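Local coordinates for protein AvrRpt2 (Erwinia amylovora, PDB 6HQZ) that probably cleaves plant host proteins as a papain-like cysteine protease of family C70, delivered by the type III secretion system, at residues G19-C24 / H30-G35; S34-G39 / L59-N64; E65-V70 / P92-W97; Q139-A142 / A148-Y151. One frame throughout, in Å; residues are numbered along the deposited sequence.

Contact 1 (G19-C24 / H30-G35); sequences GCWYAC and HSISSG
Trp21 and Gly35 lie 7.0 Å apart from CA to CA, and Tyr22 CA is 7.2 Å from Ile32 CA. The pairing runs backwards along the helix, so the segment 30-35, which is neither helix nor strand, returns beside the first turns of helix 19-27. Two neighbouring aromatic side chains carry the contact. Trp21 directs its indole at the peptide linking Ser34 to Gly35. Its NE1 gives a hydrogen bond of 3.3 Å to Ser34 O, bent at the hydrogen (135°). The donor sits above the carbonyl plane, not on a lone pair. Gly35 has no side chain, and its CA comes to 3.5 Å from Trp21 NE1. In papain-like proteases a helix of this kind carries the catalytic cysteine at its start, and the position of Cys20 in helix 19-27 is consistent with that layout. Trp21 also packs on Met94 and Met106 of the sheet, so the indole lies between the sheet and the loop. Tyr22 has its CG anti to the carbonyl carbon (chi1 -62°), and its ring runs alongside the loop. Ile32 O lies at the ring edge, in plane, 3.4 Å from Tyr22 CD1. The phenol oxygen ends near the backbone, with Tyr22 OH 3.7 Å from Ser34 CA. The two rings also meet each other: Trp21 CD1 sits 3.6 Å above the centre of one face of the Tyr22 ring, so an indole edge meets a phenol face. Ile32 adds a looser apolar touch from its CD1 to Trp21 CZ2.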
loop_
_atom_site.group_PDB
_atom_site.type_symbol
_atom_site.label_atom_id
_atom_site.label_comp_id
_atom_site.label_asym_id
_atom_site.label_seq_id
_atom_site.Cartn_x
_atom_site.Cartn_y
_atom_site.Cartn_z
ATOM N N GLY A 19 29.841 -0.180 -2.461
ATOM C CA GLY A 19 29.334 0.789 -1.504
ATOM C C GLY A 19 27.834 0.968 -1.598
ATOM O O GLY A 19 27.223 1.207 -0.552
ATOM N N CYS A 20 27.223 0.821 -2.792
ATOM C CA CYS A 20 25.778 1.011 -2.952
ATOM C C CYS A 20 25.012 -0.105 -2.240
ATOM O O CYS A 20 23.961 0.162 -1.645
ATOM C CB CYS A 20 25.340 1.211 -4.404
ATOM S SG CYS A 20 25.860 -0.126 -5.460
ATOM N N TRP A 21 25.564 -1.317 -2.215
ATOM C CA TRP A 21 24.924 -2.400 -1.429
ATOM C C TRP A 21 24.818 -2.050 0.085
ATOM O O TRP A 21 23.749 -2.246 0.742
ATOM C CB TRP A 21 25.648 -3.731 -1.653
ATOM C CG TRP A 21 25.339 -4.807 -0.578
ATOM C CD1 TRP A 21 26.013 -5.039 0.582
ATOM C CD2 TRP A 21 24.260 -5.729 -0.608
ATOM N NE1 TRP A 21 25.410 -6.072 1.282
ATOM C CE2 TRP A 21 24.349 -6.531 0.554
ATOM C CE3 TRP A 21 23.277 -6.007 -1.540
ATOM C CZ2 TRP A 21 23.444 -7.539 0.838
ATOM C CZ3 TRP A 21 22.371 -7.018 -1.259
ATOM C CH2 TRP A 21 22.462 -7.766 -0.090
ATOM N N TYR A 22 25.920 -1.572 0.635
ATOM C CA TYR A 22 25.949 -1.334 2.085
ATOM C C TYR A 22 25.056 -0.161 2.402
ATOM O O TYR A 22 24.310 -0.208 3.408
ATOM C CB TYR A 22 27.355 -1.139 2.624
ATOM C CG TYR A 22 28.195 -2.373 2.400
ATOM C CD1 TYR A 22 28.043 -3.491 3.229
ATOM C CD2 TYR A 22 29.121 -2.457 1.355
ATOM C CE1 TYR A 22 28.800 -4.643 3.051
ATOM C CE2 TYR A 22 29.888 -3.609 1.163
ATOM C CZ TYR A 22 29.722 -4.686 2.031
ATOM O OH TYR A 22 30.430 -5.819 1.864
ATOM N N ALA A 23 25.093 0.854 1.543
ATOM C CA ALA A 23 24.226 1.995 1.753
ATOM C C ALA A 23 22.738 1.625 1.686
ATOM O O ALA A 23 21.971 2.051 2.578
ATOM C CB ALA A 23 24.541 3.128 0.805
ATOM N N CYS A 24 22.330 0.876 0.652
ATOM C CA CYS A 24 20.943 0.505 0.474
ATOM C C CYS A 24 20.469 -0.393 1.637
ATOM O O CYS A 24 19.379 -0.207 2.133
ATOM C CB CYS A 24 20.713 -0.175 -0.902
ATOM S SG CYS A 24 20.886 1.004 -2.271
ATOM N N HIS A 30 19.069 -2.488 8.034
ATOM C CA HIS A 30 19.987 -3.621 8.307
ATOM C C HIS A 30 21.441 -3.167 8.418
ATOM O O HIS A 30 21.874 -2.205 7.758
ATOM C CB HIS A 30 19.887 -4.664 7.167
ATOM C CG HIS A 30 18.550 -5.335 7.072
ATOM N ND1 HIS A 30 18.374 -6.688 7.293
ATOM C CD2 HIS A 30 17.324 -4.829 6.823
ATOM C CE1 HIS A 30 17.091 -6.984 7.188
ATOM N NE2 HIS A 30 16.429 -5.874 6.916
ATOM N N SER A 31 22.197 -3.860 9.262
ATOM C CA SER A 31 23.646 -3.757 9.317
ATOM C C SER A 31 24.163 -5.092 8.896
ATOM O O SER A 31 24.076 -6.071 9.616
ATOM C CB SER A 31 24.133 -3.444 10.721
ATOM O OG SER A 31 23.883 -2.088 10.966
ATOM N N ILE A 32 24.702 -5.127 7.706
ATOM C CA ILE A 32 25.126 -6.357 7.115
ATOM C C ILE A 32 26.586 -6.151 6.760
ATOM O O ILE A 32 26.929 -5.292 5.917
ATOM C CB ILE A 32 24.304 -6.715 5.860
ATOM C CG1 ILE A 32 22.783 -6.550 6.112
ATOM C CG2 ILE A 32 24.665 -8.124 5.405
ATOM C CD1 ILE A 32 21.866 -6.912 4.951
ATOM N N SER A 33 27.416 -6.998 7.351
ATOM C CA SER A 33 28.855 -6.897 7.253
ATOM C C SER A 33 29.477 -7.456 5.962
ATOM O O SER A 33 30.697 -7.352 5.814
ATOM C CB SER A 33 29.460 -7.673 8.406
ATOM O OG SER A 33 29.384 -9.056 8.114
ATOM N N SER A 34 28.687 -8.102 5.088
ATOM C CA SER A 34 29.206 -8.680 3.846
ATOM C C SER A 34 28.158 -8.634 2.741
ATOM O O SER A 34 26.980 -8.413 2.974
ATOM C CB SER A 34 29.687 -10.114 4.076
ATOM O OG SER A 34 28.605 -10.972 4.377
ATOM N N GLY A 35 28.596 -8.833 1.513
ATOM C CA GLY A 35 27.725 -8.608 0.382
ATOM C C GLY A 35 28.083 -9.566 -0.707
ATOM O O GLY A 35 28.970 -10.403 -0.544
#

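Contact 2 (S34-G39 / L59-N64); sequences SGPRLG and LRLMRN
Leu61 lays its two methyl groups along the backbone from Ser34 to Pro36. The contact joins helix 49-65 of the papain-like fold to the loop that runs from helix 19-27 to helix 40-45. It is small and made by van der Waals contact, with no hydrogen bond between the two segments. Leu61 supplies the whole helix side of it. The CD1 branch comes over the face of the peptide between Gly35 and Pro36. It is equally far, 3.7 Å, from Gly35 C and from Pro36 N. The same methyl touches the proline ring, with Leu61 CD1 4.0 Å from Pro36 CD. The leucine and proline side chains cross at about a right angle, so they meet at a small patch. Leu61 takes an uncommon first torsion: chi1 is -91°, some 30° past the usual staggered position near -60°. Pro36 also packs on Gln54, one of several residues of the same helix that face this loop, and Leu38 rests on Gln50 and Gln54. The second branch of Leu61 reaches Ser34. Its CD2 lies 3.6 Å from Ser34 O, the carbonyl oxygen that is bonded to Trp21, while Ser34 OG is further from this CD2, at 4.3 Å.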
loop_
_atom_site.group_PDB
_atom_site.type_symbol
_atom_site.label_atom_id
_atom_site.label_comp_id
_atom_site.label_asym_id
_atom_site.label_seq_id
_atom_site.Cartn_x
_atom_site.Cartn_y
_atom_site.Cartn_z
ATOM N N SER A 34 28.687 -8.102 5.088
ATOM C CA SER A 34 29.206 -8.680 3.846
ATOM C C SER A 34 28.158 -8.634 2.741
ATOM O O SER A 34 26.980 -8.413 2.974
ATOM C CB SER A 34 29.687 -10.114 4.076
ATOM O OG SER A 34 28.605 -10.972 4.377
ATOM N N GLY A 35 28.596 -8.833 1.513
ATOM C CA GLY A 35 27.725 -8.608 0.382
ATOM C C GLY A 35 28.083 -9.566 -0.707
ATOM O O GLY A 35 28.970 -10.403 -0.544
ATOM N N PRO A 36 27.411 -9.443 -1.834
ATOM C CA PRO A 36 27.711 -10.305 -2.951
ATOM C C PRO A 36 29.198 -10.254 -3.282
ATOM O O PRO A 36 29.846 -9.189 -3.212
ATOM C CB PRO A 36 26.860 -9.728 -4.055
ATOM C CG PRO A 36 25.708 -9.084 -3.302
ATOM C CD PRO A 36 26.415 -8.425 -2.184
ATOM N N ARG A 37 29.714 -11.420 -3.601
ATOM C CA ARG A 37 31.138 -11.637 -3.693
ATOM C C ARG A 37 31.633 -11.042 -5.017
ATOM O O ARG A 37 32.755 -10.530 -5.125
ATOM C CB ARG A 37 31.405 -13.141 -3.606
ATOM C CG ARG A 37 32.841 -13.524 -3.277
ATOM C CD ARG A 37 33.171 -14.968 -3.652
ATOM N NE ARG A 37 34.543 -15.081 -4.190
ATOM C CZ ARG A 37 34.910 -14.877 -5.467
ATOM N NH1 ARG A 37 34.024 -14.546 -6.414
ATOM N NH2 ARG A 37 36.189 -15.005 -5.811
ATOM N N LEU A 38 30.784 -11.119 -6.039
ATOM C CA LEU A 38 31.107 -10.497 -7.308
ATOM C C LEU A 38 30.309 -9.160 -7.355
ATOM O O LEU A 38 29.474 -8.838 -6.473
ATOM C CB LEU A 38 30.842 -11.451 -8.510
ATOM C CG LEU A 38 31.630 -12.773 -8.718
ATOM C CD1 LEU A 38 31.047 -13.555 -9.899
ATOM C CD2 LEU A 38 33.150 -12.619 -8.912
ATOM N N GLY A 39 30.589 -8.391 -8.384
ATOM C CA GLY A 39 30.012 -7.088 -8.548
ATOM C C GLY A 39 28.563 -7.071 -8.950
ATOM O O GLY A 39 27.853 -8.103 -9.024
ATOM N N LEU A 59 20.633 -15.735 -2.394
ATOM C CA LEU A 59 19.614 -16.406 -1.565
ATOM C C LEU A 59 20.122 -16.645 -0.145
ATOM O O LEU A 59 19.383 -16.442 0.834
ATOM C CB LEU A 59 19.102 -17.714 -2.206
ATOM C CG LEU A 59 18.164 -17.456 -3.395
ATOM C CD1 LEU A 59 17.788 -18.746 -4.062
ATOM C CD2 LEU A 59 16.910 -16.666 -2.980
ATOM N N ARG A 60 21.377 -17.063 -0.043
ATOM C CA ARG A 60 22.021 -17.227 1.264
ATOM C C ARG A 60 22.015 -15.930 2.101
ATOM O O ARG A 60 21.652 -15.939 3.286
ATOM C CB ARG A 60 23.452 -17.711 1.096
ATOM C CG ARG A 60 24.153 -17.975 2.424
ATOM C CD ARG A 60 25.642 -17.791 2.313
ATOM N NE ARG A 60 26.242 -18.937 1.651
ATOM C CZ ARG A 60 27.517 -19.325 1.803
ATOM N NH1 ARG A 60 28.368 -18.631 2.575
ATOM N NH2 ARG A 60 27.967 -20.417 1.172
ATOM N N LEU A 61 22.456 -14.837 1.507
ATOM C CA LEU A 61 22.414 -13.527 2.181
ATOM C C LEU A 61 21.026 -13.183 2.666
ATOM O O LEU A 61 20.847 -12.788 3.821
ATOM C CB LEU A 61 22.933 -12.396 1.270
ATOM C CG LEU A 61 24.417 -12.071 1.355
ATOM C CD1 LEU A 61 24.914 -11.375 0.085
ATOM C CD2 LEU A 61 24.706 -11.216 2.576
ATOM N N MET A 62 20.042 -13.352 1.775
ATOM C CA MET A 62 18.633 -13.095 2.084
ATOM C C MET A 62 18.165 -13.912 3.324
ATOM O O MET A 62 17.595 -13.339 4.281
ATOM C CB MET A 62 17.762 -13.372 0.840
ATOM C CG MET A 62 17.922 -12.361 -0.276
ATOM S SD MET A 62 17.336 -12.952 -1.880
ATOM C CE MET A 62 15.603 -13.291 -1.489
ATOM N N ARG A 63 18.455 -15.217 3.323
ATOM C CA ARG A 63 18.138 -16.100 4.440
ATOM C C ARG A 63 18.794 -15.589 5.716
ATOM O O ARG A 63 18.145 -15.473 6.737
ATOM C CB ARG A 63 18.619 -17.513 4.126
ATOM C CG ARG A 63 18.332 -18.603 5.165
ATOM C CD ARG A 63 18.703 -20.029 4.702
ATOM N NE ARG A 63 18.315 -20.146 3.303
ATOM C CZ ARG A 63 19.123 -20.095 2.225
ATOM N NH1 ARG A 63 20.454 -20.065 2.344
ATOM N NH2 ARG A 63 18.578 -20.157 1.002
ATOM N N ASN A 64 20.076 -15.261 5.632
ATOM C CA ASN A 64 20.871 -14.826 6.785
ATOM C C ASN A 64 20.565 -13.470 7.353
ATOM O O ASN A 64 20.816 -13.274 8.549
ATOM C CB ASN A 64 22.369 -14.888 6.464
ATOM C CG ASN A 64 22.860 -16.318 6.397
ATOM O OD1 ASN A 64 22.103 -17.226 6.681
ATOM N ND2 ASN A 64 24.112 -16.527 6.014
#

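Contact 3 (E65-V70 / P92-W97); sequences ENLAEV and PIMFGW
This is a buried, purely apolar contact between Leu67 and Val70 on one segment and Met94 and Ile93 on the other, near the centre of the chain. The two strands are not direct neighbours in the sheet. Strand 149-152 runs between them, antiparallel to both. It pairs with 67-69 through Ala68 and Tyr151, and with 93-98 through Met94 and Leu150. The CA atoms of Val70 and Ile93 are accordingly 8.8 Å apart, and no hydrogen bond links the two segments. Side chains bridge the gap on both faces of the sheet. On one face Leu67 CD1 meets Met94 CE at 4.5 Å, methyl to methyl. Met94 reaches there by its length: chi2 is extended (-174°), which carries SD away from its own backbone, and CE lies beyond it. The same methionine packs under helix 19-27, against Trp21, Cys24 and Thr25. On the other face Val70 CG2 meets Ile93 CG2, also at 4.5 Å. Val70 has CG1 anti to its nitrogen (chi1 175°), and the other methyl is the one that faces Ile93. Both touches are loose, in keeping with the middle strand between them. Just before the strand, Asn66 has positive phi and ends helix 49-65 in a Schellman motif, so the chain passes from helix to edge strand with little linker. Glu69 points away from strand 93-98 and forms a salt bridge with Arg55 of that helix. Such an antiparallel sheet, packed on one face by the helix that begins near the putative catalytic cysteine, belongs to the papain-like cysteine protease fold.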
loop_
_atom_site.group_PDB
_atom_site.type_symbol
_atom_site.label_atom_id
_atom_site.label_comp_id
_atom_site.label_asym_id
_atom_site.label_seq_id
_atom_site.Cartn_x
_atom_site.Cartn_y
_atom_site.Cartn_z
ATOM N N GLU A 65 20.037 -12.557 6.536
ATOM C CA GLU A 65 19.817 -11.188 6.966
ATOM C C GLU A 65 18.390 -10.756 6.879
ATOM O O GLU A 65 18.144 -9.570 6.917
ATOM C CB GLU A 65 20.626 -10.232 6.104
ATOM C CG GLU A 65 22.091 -10.570 6.007
ATOM C CD GLU A 65 22.786 -10.492 7.340
ATOM O OE1 GLU A 65 22.302 -9.786 8.262
ATOM O OE2 GLU A 65 23.832 -11.133 7.452
ATOM N N ASN A 66 17.466 -11.696 6.726
ATOM C CA ASN A 66 16.038 -11.400 6.715
ATOM C C ASN A 66 15.647 -10.357 5.674
ATOM O O ASN A 66 15.006 -9.329 5.952
ATOM C CB ASN A 66 15.590 -11.001 8.106
ATOM C CG ASN A 66 16.019 -12.018 9.138
ATOM O OD1 ASN A 66 16.834 -11.728 9.997
ATOM N ND2 ASN A 66 15.493 -13.243 9.028
ATOM N N LEU A 67 16.069 -10.636 4.456
ATOM C CA LEU A 67 15.634 -9.880 3.293
ATOM C C LEU A 67 14.818 -10.843 2.428
ATOM O O LEU A 67 14.966 -12.061 2.517
ATOM C CB LEU A 67 16.830 -9.347 2.533
ATOM C CG LEU A 67 17.802 -8.345 3.169
ATOM C CD1 LEU A 67 18.972 -8.195 2.207
ATOM C CD2 LEU A 67 17.185 -6.964 3.330
ATOM N N ALA A 68 13.901 -10.285 1.664
ATOM C CA ALA A 68 13.095 -11.006 0.715
ATOM C C ALA A 68 12.903 -10.213 -0.567
ATOM O O ALA A 68 13.075 -8.986 -0.606
ATOM C CB ALA A 68 11.734 -11.322 1.302
ATOM N N GLU A 69 12.511 -10.947 -1.598
ATOM C CA GLU A 69 12.373 -10.374 -2.937
ATOM C C GLU A 69 10.945 -10.282 -3.377
ATOM O O GLU A 69 10.102 -11.087 -2.995
ATOM C CB GLU A 69 13.165 -11.161 -3.962
ATOM C CG GLU A 69 12.694 -12.594 -4.236
ATOM C CD GLU A 69 13.759 -13.478 -4.879
ATOM O OE1 GLU A 69 14.969 -13.102 -4.974
ATOM O OE2 GLU A 69 13.384 -14.550 -5.339
ATOM N N VAL A 70 10.699 -9.300 -4.189
ATOM C CA VAL A 70 9.392 -9.083 -4.788
ATOM C C VAL A 70 9.241 -9.976 -6.020
ATOM O O VAL A 70 10.128 -9.971 -6.872
ATOM C CB VAL A 70 9.310 -7.629 -5.271
ATOM C CG1 VAL A 70 7.982 -7.412 -6.014
ATOM C CG2 VAL A 70 9.471 -6.641 -4.127
ATOM N N PRO A 92 10.571 0.225 2.463
ATOM C CA PRO A 92 11.459 0.538 1.325
ATOM C C PRO A 92 12.056 -0.695 0.605
ATOM O O PRO A 92 12.304 -1.790 1.205
ATOM C CB PRO A 92 12.567 1.371 1.953
ATOM C CG PRO A 92 12.491 1.140 3.409
ATOM C CD PRO A 92 11.104 0.661 3.760
ATOM N N ILE A 93 12.274 -0.518 -0.667
ATOM C CA ILE A 93 12.655 -1.643 -1.524
ATOM C C ILE A 93 13.936 -1.252 -2.303
ATOM O O ILE A 93 13.984 -0.234 -3.004
ATOM C CB ILE A 93 11.560 -1.943 -2.549
ATOM C CG1 ILE A 93 10.304 -2.412 -1.887
ATOM C CG2 ILE A 93 12.029 -3.002 -3.558
ATOM C CD1 ILE A 93 9.076 -2.304 -2.765
ATOM N N MET A 94 14.965 -2.059 -2.130
ATOM C CA MET A 94 16.204 -1.805 -2.872
ATOM C C MET A 94 16.191 -2.545 -4.203
ATOM O O MET A 94 15.936 -3.766 -4.246
ATOM C CB MET A 94 17.456 -2.137 -2.099
ATOM C CG MET A 94 17.644 -3.487 -1.561
ATOM S SD MET A 94 19.164 -3.533 -0.539
ATOM C CE MET A 94 19.726 -5.157 -0.991
ATOM N N PHE A 95 16.488 -1.778 -5.245
ATOM C CA PHE A 95 16.412 -2.252 -6.628
ATOM C C PHE A 95 17.710 -2.027 -7.385
ATOM O O PHE A 95 18.428 -1.007 -7.255
ATOM C CB PHE A 95 15.223 -1.628 -7.396
ATOM C CG PHE A 95 15.329 -0.175 -7.669
ATOM C CD1 PHE A 95 14.933 0.720 -6.704
ATOM C CD2 PHE A 95 15.717 0.313 -8.890
ATOM C CE1 PHE A 95 14.946 2.077 -6.936
ATOM C CE2 PHE A 95 15.701 1.675 -9.147
ATOM C CZ PHE A 95 15.347 2.555 -8.164
ATOM N N GLY A 96 17.966 -3.021 -8.233
ATOM C CA GLY A 96 19.079 -3.027 -9.172
ATOM C C GLY A 96 18.611 -2.518 -10.490
ATOM O O GLY A 96 17.572 -2.959 -10.966
ATOM N N TRP A 97 19.392 -1.630 -11.120
ATOM C CA TRP A 97 19.008 -1.066 -12.419
ATOM C C TRP A 97 20.174 -0.642 -13.229
ATOM O O TRP A 97 21.257 -0.427 -12.713
ATOM C CB TRP A 97 18.047 0.111 -12.251
ATOM C CG TRP A 97 18.606 1.295 -11.547
ATOM C CD1 TRP A 97 18.879 1.432 -10.209
ATOM C CD2 TRP A 97 18.894 2.585 -12.146
ATOM N NE1 TRP A 97 19.310 2.711 -9.957
ATOM C CE2 TRP A 97 19.272 3.446 -11.102
ATOM C CE3 TRP A 97 18.776 3.099 -13.432
ATOM C CZ2 TRP A 97 19.611 4.745 -11.319
ATOM C CZ3 TRP A 97 19.073 4.443 -13.652
ATOM C CH2 TRP A 97 19.516 5.241 -12.600
#

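Contact 4 (Q139-A142 / A148-Y151); sequences QRLA and AMLY
Leu141 meets Met149 and Ala148 with the two methyls at the end of its side chain. Its CB leaves the backbone in the direction of the strand but touches neither residue itself. CG lies anti to the backbone nitrogen (chi1 -176°) and carries both branches forward. CD1 is the busier one. It lies 3.9 Å from Met149 CG and 4.1 Å from Ala148 CB. CD2 faces the sulfur, 3.9 Å from Met149 SD. The leucine and methionine side chains cross at about a right angle. Met149 is bent at its last torsion (chi3 72°), so its sulfur lies beside the leucine while CE turns off the line of the chain. Phe78 and Phe95 touch both of these side chains, so the pair is enclosed within the core. The contact joins the end of helix 134-140, the short helix after strand 130-133, to the last strand of the papain-like protease sheet, 149-152. The chain leaves the helix at Leu141 and comes back at Ala148, where the CA atoms of Ala142 and Ala148 are 5.1 Å apart. Here the packing is closer. Ala148 CB lies 3.3 Å from Ala142 O, and the two CB atoms of Ala142 and Ala148 are 4.0 Å apart. No hydrogen bond joins the two segments directly. Both segments bond to Gly96 of strand 93-98: Ala142 N to Gly96 O, and Ala148 O to Gly96 N.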
loop_
_atom_site.group_PDB
_atom_site.type_symbol
_atom_site.label_atom_id
_atom_site.label_comp_id
_atom_site.label_asym_id
_atom_site.label_seq_id
_atom_site.Cartn_x
_atom_site.Cartn_y
_atom_site.Cartn_z
ATOM N N GLN A 139 12.003 0.133 -17.766
ATOM C CA GLN A 139 12.981 -0.188 -18.830
ATOM C C GLN A 139 14.291 -0.712 -18.268
ATOM O O GLN A 139 14.904 -1.576 -18.877
ATOM C CB GLN A 139 13.321 1.040 -19.620
ATOM C CG GLN A 139 14.365 0.783 -20.713
ATOM C CD GLN A 139 14.753 2.096 -21.373
ATOM O OE1 GLN A 139 14.007 3.086 -21.284
ATOM N NE2 GLN A 139 15.924 2.120 -22.029
ATOM N N ARG A 140 14.670 -0.203 -17.104
ATOM C CA ARG A 140 16.053 -0.388 -16.606
ATOM C C ARG A 140 16.193 -1.287 -15.426
ATOM O O ARG A 140 17.297 -1.658 -15.101
ATOM C CB ARG A 140 16.637 0.981 -16.283
ATOM C CG ARG A 140 16.637 1.885 -17.497
ATOM C CD ARG A 140 17.260 3.228 -17.221
ATOM N NE ARG A 140 17.441 3.911 -18.502
ATOM C CZ ARG A 140 18.375 3.565 -19.387
ATOM N NH1 ARG A 140 19.271 2.594 -19.104
ATOM N NH2 ARG A 140 18.425 4.178 -20.556
ATOM N N LEU A 141 15.084 -1.722 -14.833
ATOM C CA LEU A 141 15.132 -2.656 -13.733
ATOM C C LEU A 141 15.787 -3.959 -14.135
ATOM O O LEU A 141 15.714 -4.373 -15.327
ATOM C CB LEU A 141 13.699 -2.974 -13.231
ATOM C CG LEU A 141 13.577 -3.865 -12.013
ATOM C CD1 LEU A 141 14.142 -3.269 -10.724
ATOM C CD2 LEU A 141 12.097 -4.194 -11.803
ATOM N N ALA A 142 16.475 -4.568 -13.185
ATOM C CA ALA A 142 17.131 -5.861 -13.422
ATOM C C ALA A 142 16.185 -7.072 -13.579
ATOM O O ALA A 142 16.345 -8.032 -12.896
ATOM C CB ALA A 142 18.127 -6.128 -12.308
ATOM N N ALA A 148 15.832 -8.712 -8.191
ATOM C CA ALA A 148 15.888 -7.361 -8.679
ATOM C C ALA A 148 15.454 -6.336 -7.614
ATOM O O ALA A 148 16.001 -5.226 -7.602
ATOM C CB ALA A 148 15.075 -7.227 -9.954
ATOM N N MET A 149 14.499 -6.715 -6.737
ATOM C CA MET A 149 13.863 -5.787 -5.800
ATOM C C MET A 149 13.799 -6.515 -4.474
ATOM O O MET A 149 13.099 -7.545 -4.382
ATOM C CB MET A 149 12.444 -5.489 -6.301
ATOM C CG MET A 149 12.417 -4.497 -7.507
ATOM S SD MET A 149 10.766 -4.425 -8.171
ATOM C CE MET A 149 9.934 -3.528 -6.925
ATOM N N LEU A 150 14.565 -6.030 -3.487
ATOM C CA LEU A 150 14.668 -6.633 -2.198
ATOM C C LEU A 150 14.064 -5.740 -1.125
ATOM O O LEU A 150 14.133 -4.502 -1.190
ATOM C CB LEU A 150 16.109 -6.951 -1.821
ATOM C CG LEU A 150 16.814 -8.039 -2.621
ATOM C CD1 LEU A 150 18.248 -8.195 -2.128
ATOM C CD2 LEU A 150 16.127 -9.399 -2.533
ATOM N N TYR A 151 13.500 -6.396 -0.114
ATOM C CA TYR A 151 12.916 -5.669 1.021
ATOM C C TYR A 151 13.222 -6.350 2.326
ATOM O O TYR A 151 13.644 -7.536 2.328
ATOM C CB TYR A 151 11.407 -5.474 0.806
ATOM C CG TYR A 151 10.565 -6.750 0.796
ATOM C CD1 TYR A 151 10.027 -7.277 1.988
ATOM C CD2 TYR A 151 10.260 -7.398 -0.418
ATOM C CE1 TYR A 151 9.257 -8.443 1.968
ATOM C CE2 TYR A 151 9.485 -8.538 -0.446
ATOM C CZ TYR A 151 9.010 -9.056 0.737
ATOM O OH TYR A 151 8.263 -10.151 0.636
#

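Contacts 1 and 2 share Ser34 and Gly35, and their centres are 10 Å apart. Pro36 CD packs on the indole at 3.8 Å from Trp21 CD2, so the loop 30-39 packs against both helix 19-27 and helix 49-65. Contact 3 lies 12 Å from each of them, between centres. Ile32 CG2 reaches Glu65 CD at 3.6 Å, and helix 49-65 leads directly into strand 67-69. Contacts 3 and 4 are 8 Å apart and share the sheet around strand 149-152. Contacts 1 and 4 do not touch, with centres about 17 Å apart. Contact 1 holds Cys20, the probable position of the active-site cysteine.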